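Local coordinates for ribosomal protein S2-related protein (PDB 2JH3) that binds a 4Fe-4S cluster in a domain added to a chelatase-like part, and may act as a sirohydrochlorin ferrochelatase, at residues P120-R131 / H160-F170. Sequence-based numbering, arbitrary orientation.
Sequences PGMADAIAAQAR and HAQALRERGQF
H160 and A123 mark where the two backbones come nearest, their CA atoms 5.5 Å apart, and with R167 they bury the most surface at this helix crossing. The CB of M122 lies over one face of the H160 imidazole, 4.1 Å from the ring centroid and 19° off the normal, a CH-pi contact. With CG beside its own backbone N, H160 directs NE2 past P120 to a weak hydrogen bond with the carbonyl of H119. One turn on, L164 is the apolar partner of A123: it lays CD2 against the carbonyl oxygen of A123 and the methyl of A127, while CD1 meets I126 CG2 at 3.7 Å. Small alanines thus face the leucine, and the axes of helices 122-131 and 160-167 pass 9.5 Å apart at a crossing angle of -66°.

R167 lies at the exposed side of the contact. A123 CB sits over one face of its guanidinium, displaced toward the edge of the group, and NH2 points in plane at D124 OD1, a 2.6 Å salt bridge. The bond is nearly straight, yet NH2 stands 53° out of the carboxylate plane. Beyond the helix end at G168, which has positive phi, Q169 OE1 accepts a 3.1 Å hydrogen bond from R131 NH1 on a lone pair. F170 then brings CZ to 3.7 Å from A130 CB and turns its ring edge to A127.

I126 and L164 both also touch L145 of strand 144-149. Helix 122-133 therefore packs with helix 155-167 on the parallel sheet containing strands 144-149 and 172-177, consistent with a chelatase-type alpha/beta domain.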
loop_
_atom_site.group_PDB
_atom_site.type_symbol
_atom_site.label_atom_id
_atom_site.label_comp_id
_atom_site.label_asym_id
_atom_site.label_seq_id
_atom_site.Cartn_x
_atom_site.Cartn_y
_atom_site.Cartn_z
ATOM N N PRO A 120 -3.176 -28.564 -34.142
ATOM C CA PRO A 120 -2.279 -29.713 -34.419
ATOM C C PRO A 120 -0.805 -29.405 -34.487
ATOM O O PRO A 120 0.015 -30.304 -34.213
ATOM C CB PRO A 120 -2.825 -30.311 -35.711
ATOM C CG PRO A 120 -3.723 -29.224 -36.343
ATOM C CD PRO A 120 -4.248 -28.427 -35.155
ATOM N N GLY A 121 -0.449 -28.155 -34.781
ATOM C CA GLY A 121 0.906 -27.678 -34.679
ATOM C C GLY A 121 1.570 -27.881 -33.324
ATOM O O GLY A 121 2.794 -27.813 -33.212
ATOM N N MET A 122 0.782 -28.084 -32.280
ATOM C CA MET A 122 1.351 -28.251 -30.949
ATOM C C MET A 122 2.176 -29.536 -30.841
ATOM O O MET A 122 3.086 -29.596 -30.067
ATOM C CB MET A 122 0.248 -28.179 -29.864
ATOM C CG MET A 122 -0.158 -26.705 -29.405
ATOM S SD MET A 122 1.260 -25.626 -28.984
ATOM C CE MET A 122 1.948 -26.648 -27.640
ATOM N N ALA A 123 1.826 -30.571 -31.579
ATOM C CA ALA A 123 2.680 -31.814 -31.688
ATOM C C ALA A 123 4.131 -31.546 -32.117
ATOM O O ALA A 123 5.102 -32.121 -31.556
ATOM C CB ALA A 123 2.016 -32.783 -32.616
ATOM N N ASP A 124 4.297 -30.655 -33.112
ATOM C CA ASP A 124 5.626 -30.185 -33.535
ATOM C C ASP A 124 6.376 -29.434 -32.485
ATOM O O ASP A 124 7.624 -29.568 -32.357
ATOM C CB ASP A 124 5.481 -29.199 -34.707
ATOM C CG ASP A 124 4.770 -29.799 -35.883
ATOM O OD1 ASP A 124 5.286 -30.793 -36.434
ATOM O OD2 ASP A 124 3.673 -29.311 -36.257
ATOM N N ALA A 125 5.657 -28.563 -31.765
ATOM C CA ALA A 125 6.263 -27.806 -30.665
ATOM C C ALA A 125 6.701 -28.754 -29.514
ATOM O O ALA A 125 7.739 -28.584 -28.941
ATOM C CB ALA A 125 5.285 -26.704 -30.159
ATOM N N ILE A 126 5.859 -29.729 -29.195
ATOM C CA ILE A 126 6.172 -30.759 -28.198
ATOM C C ILE A 126 7.425 -31.574 -28.604
ATOM O O ILE A 126 8.387 -31.612 -27.848
ATOM C CB ILE A 126 4.996 -31.740 -28.050
ATOM C CG1 ILE A 126 3.807 -31.066 -27.351
ATOM C CG2 ILE A 126 5.478 -33.061 -27.309
ATOM C CD1 ILE A 126 2.466 -31.845 -27.483
ATOM N N ALA A 127 7.411 -32.159 -29.807
ATOM C CA ALA A 127 8.622 -32.808 -30.396
ATOM C C ALA A 127 9.858 -31.939 -30.371
ATOM O O ALA A 127 10.977 -32.383 -30.006
ATOM C CB ALA A 127 8.340 -33.354 -31.791
ATOM N N ALA A 128 9.708 -30.668 -30.669
ATOM C CA ALA A 128 10.900 -29.837 -30.706
ATOM C C ALA A 128 11.498 -29.645 -29.339
ATOM O O ALA A 128 12.719 -29.724 -29.166
ATOM C CB ALA A 128 10.594 -28.529 -31.317
ATOM N N GLN A 129 10.648 -29.360 -28.361
ATOM C CA GLN A 129 11.068 -29.251 -26.966
ATOM C C GLN A 129 11.704 -30.592 -26.521
ATOM O O GLN A 129 12.715 -30.593 -25.821
ATOM C CB GLN A 129 9.855 -28.864 -26.118
ATOM C CG GLN A 129 10.039 -28.696 -24.647
ATOM C CD GLN A 129 11.174 -27.783 -24.278
ATOM O OE1 GLN A 129 10.960 -26.686 -23.822
ATOM N NE2 GLN A 129 12.403 -28.257 -24.440
ATOM N N ALA A 130 11.112 -31.708 -26.917
ATOM C CA ALA A 130 11.630 -33.023 -26.529
ATOM C C ALA A 130 13.071 -33.172 -27.045
ATOM O O ALA A 130 14.002 -33.489 -26.278
ATOM C CB ALA A 130 10.746 -34.119 -27.080
ATOM N N ARG A 131 13.257 -32.874 -28.335
ATOM C CA ARG A 131 14.570 -33.033 -28.976
ATOM C C ARG A 131 15.568 -32.127 -28.357
ATOM O O ARG A 131 16.704 -32.528 -28.135
ATOM C CB ARG A 131 14.477 -32.781 -30.467
ATOM C CG ARG A 131 13.687 -33.844 -31.183
ATOM C CD ARG A 131 13.736 -33.677 -32.693
ATOM N NE ARG A 131 13.272 -32.352 -33.132
ATOM C CZ ARG A 131 12.105 -32.075 -33.737
ATOM N NH1 ARG A 131 11.208 -33.016 -34.035
ATOM N NH2 ARG A 131 11.837 -30.802 -34.060
ATOM N N HIS A 160 -2.950 -34.919 -29.532
ATOM C CA HIS A 160 -1.556 -34.762 -29.900
ATOM C C HIS A 160 -0.663 -35.974 -29.596
ATOM O O HIS A 160 0.290 -36.246 -30.351
ATOM C CB HIS A 160 -0.962 -33.558 -29.187
ATOM C CG HIS A 160 -1.683 -32.296 -29.519
ATOM N ND1 HIS A 160 -2.138 -31.406 -28.559
ATOM C CD2 HIS A 160 -2.162 -31.859 -30.701
ATOM C CE1 HIS A 160 -2.822 -30.442 -29.163
ATOM N NE2 HIS A 160 -2.852 -30.694 -30.459
ATOM N N ALA A 161 -0.902 -36.601 -28.436
ATOM C CA ALA A 161 -0.107 -37.791 -28.035
ATOM C C ALA A 161 -0.243 -38.851 -29.146
ATOM O O ALA A 161 0.762 -39.404 -29.603
ATOM C CB ALA A 161 -0.563 -38.293 -26.685
ATOM N N GLN A 162 -1.450 -39.000 -29.689
ATOM C CA GLN A 162 -1.647 -39.976 -30.790
ATOM C C GLN A 162 -0.984 -39.582 -32.126
ATOM O O GLN A 162 -0.384 -40.430 -32.782
ATOM C CB GLN A 162 -3.105 -40.330 -30.961
ATOM C CG GLN A 162 -3.363 -41.362 -32.097
ATOM C CD GLN A 162 -2.719 -42.761 -31.877
ATOM O OE1 GLN A 162 -2.321 -43.132 -30.772
ATOM N NE2 GLN A 162 -2.668 -43.543 -32.946
ATOM N N ALA A 163 -1.012 -38.300 -32.509
ATOM C CA ALA A 163 -0.276 -37.882 -33.679
ATOM C C ALA A 163 1.222 -38.115 -33.536
ATOM O O ALA A 163 1.943 -38.305 -34.532
ATOM C CB ALA A 163 -0.525 -36.400 -33.948
ATOM N N LEU A 164 1.750 -38.017 -32.326
ATOM C CA LEU A 164 3.191 -38.120 -32.188
ATOM C C LEU A 164 3.621 -39.588 -32.245
ATOM O O LEU A 164 4.780 -39.882 -32.615
ATOM C CB LEU A 164 3.664 -37.462 -30.905
ATOM C CG LEU A 164 3.685 -35.922 -30.874
ATOM C CD1 LEU A 164 3.580 -35.478 -29.405
ATOM C CD2 LEU A 164 4.911 -35.343 -31.576
ATOM N N ARG A 165 2.711 -40.494 -31.868
ATOM C CA ARG A 165 2.943 -41.935 -32.011
ATOM C C ARG A 165 3.083 -42.244 -33.505
ATOM O O ARG A 165 4.100 -42.788 -33.954
ATOM C CB ARG A 165 1.807 -42.745 -31.391
ATOM C CG ARG A 165 1.823 -42.749 -29.901
ATOM C CD ARG A 165 0.598 -43.447 -29.343
ATOM N NE ARG A 165 0.500 -43.164 -27.925
ATOM C CZ ARG A 165 -0.536 -42.604 -27.309
ATOM N NH1 ARG A 165 -1.635 -42.284 -27.954
ATOM N NH2 ARG A 165 -0.475 -42.350 -25.997
ATOM N N GLU A 166 2.122 -41.777 -34.287
ATOM C CA GLU A 166 2.168 -42.025 -35.736
ATOM C C GLU A 166 3.417 -41.449 -36.412
ATOM O O GLU A 166 4.109 -42.153 -37.151
ATOM C CB GLU A 166 0.887 -41.559 -36.375
ATOM C CG GLU A 166 -0.285 -41.667 -35.414
ATOM C CD GLU A 166 -1.469 -42.382 -35.975
ATOM O OE1 GLU A 166 -1.274 -43.568 -36.325
ATOM O OE2 GLU A 166 -2.582 -41.780 -36.010
ATOM N N ARG A 167 3.779 -40.207 -36.149
ATOM C CA ARG A 167 5.095 -39.752 -36.615
ATOM C C ARG A 167 6.260 -40.747 -36.308
ATOM O O ARG A 167 7.145 -40.960 -37.143
ATOM C CB ARG A 167 5.454 -38.418 -36.001
ATOM C CG ARG A 167 4.596 -37.291 -36.470
ATOM C CD ARG A 167 4.275 -36.378 -35.300
ATOM N NE ARG A 167 3.715 -35.125 -35.760
ATOM C CZ ARG A 167 4.404 -33.995 -35.875
ATOM N NH1 ARG A 167 5.709 -33.889 -35.538
ATOM N NH2 ARG A 167 3.754 -32.947 -36.340
ATOM N N GLY A 168 6.276 -41.316 -35.094
ATOM C CA GLY A 168 7.228 -42.389 -34.759
ATOM C C GLY A 168 8.646 -41.976 -34.482
ATOM O O GLY A 168 9.523 -42.810 -34.310
ATOM N N GLN A 169 8.920 -40.701 -34.361
ATOM C CA GLN A 169 10.293 -40.310 -34.071
ATOM C C GLN A 169 10.808 -40.850 -32.719
ATOM O O GLN A 169 12.045 -40.882 -32.462
ATOM C CB GLN A 169 10.408 -38.788 -34.101
ATOM C CG GLN A 169 11.834 -38.283 -34.359
ATOM C CD GLN A 169 11.965 -36.739 -34.265
ATOM O OE1 GLN A 169 11.208 -36.063 -33.539
ATOM N NE2 GLN A 169 12.945 -36.184 -35.002
ATOM N N PHE A 170 9.874 -41.230 -31.843
ATOM C CA PHE A 170 10.212 -41.617 -30.466
ATOM C C PHE A 170 9.808 -43.047 -30.258
ATOM O O PHE A 170 8.932 -43.564 -30.952
ATOM C CB PHE A 170 9.515 -40.698 -29.401
ATOM C CG PHE A 170 9.924 -39.239 -29.500
ATOM C CD1 PHE A 170 9.173 -38.349 -30.248
ATOM C CD2 PHE A 170 11.063 -38.778 -28.861
ATOM C CE1 PHE A 170 9.562 -37.066 -30.376
ATOM C CE2 PHE A 170 11.468 -37.464 -28.997
ATOM C CZ PHE A 170 10.708 -36.612 -29.776
#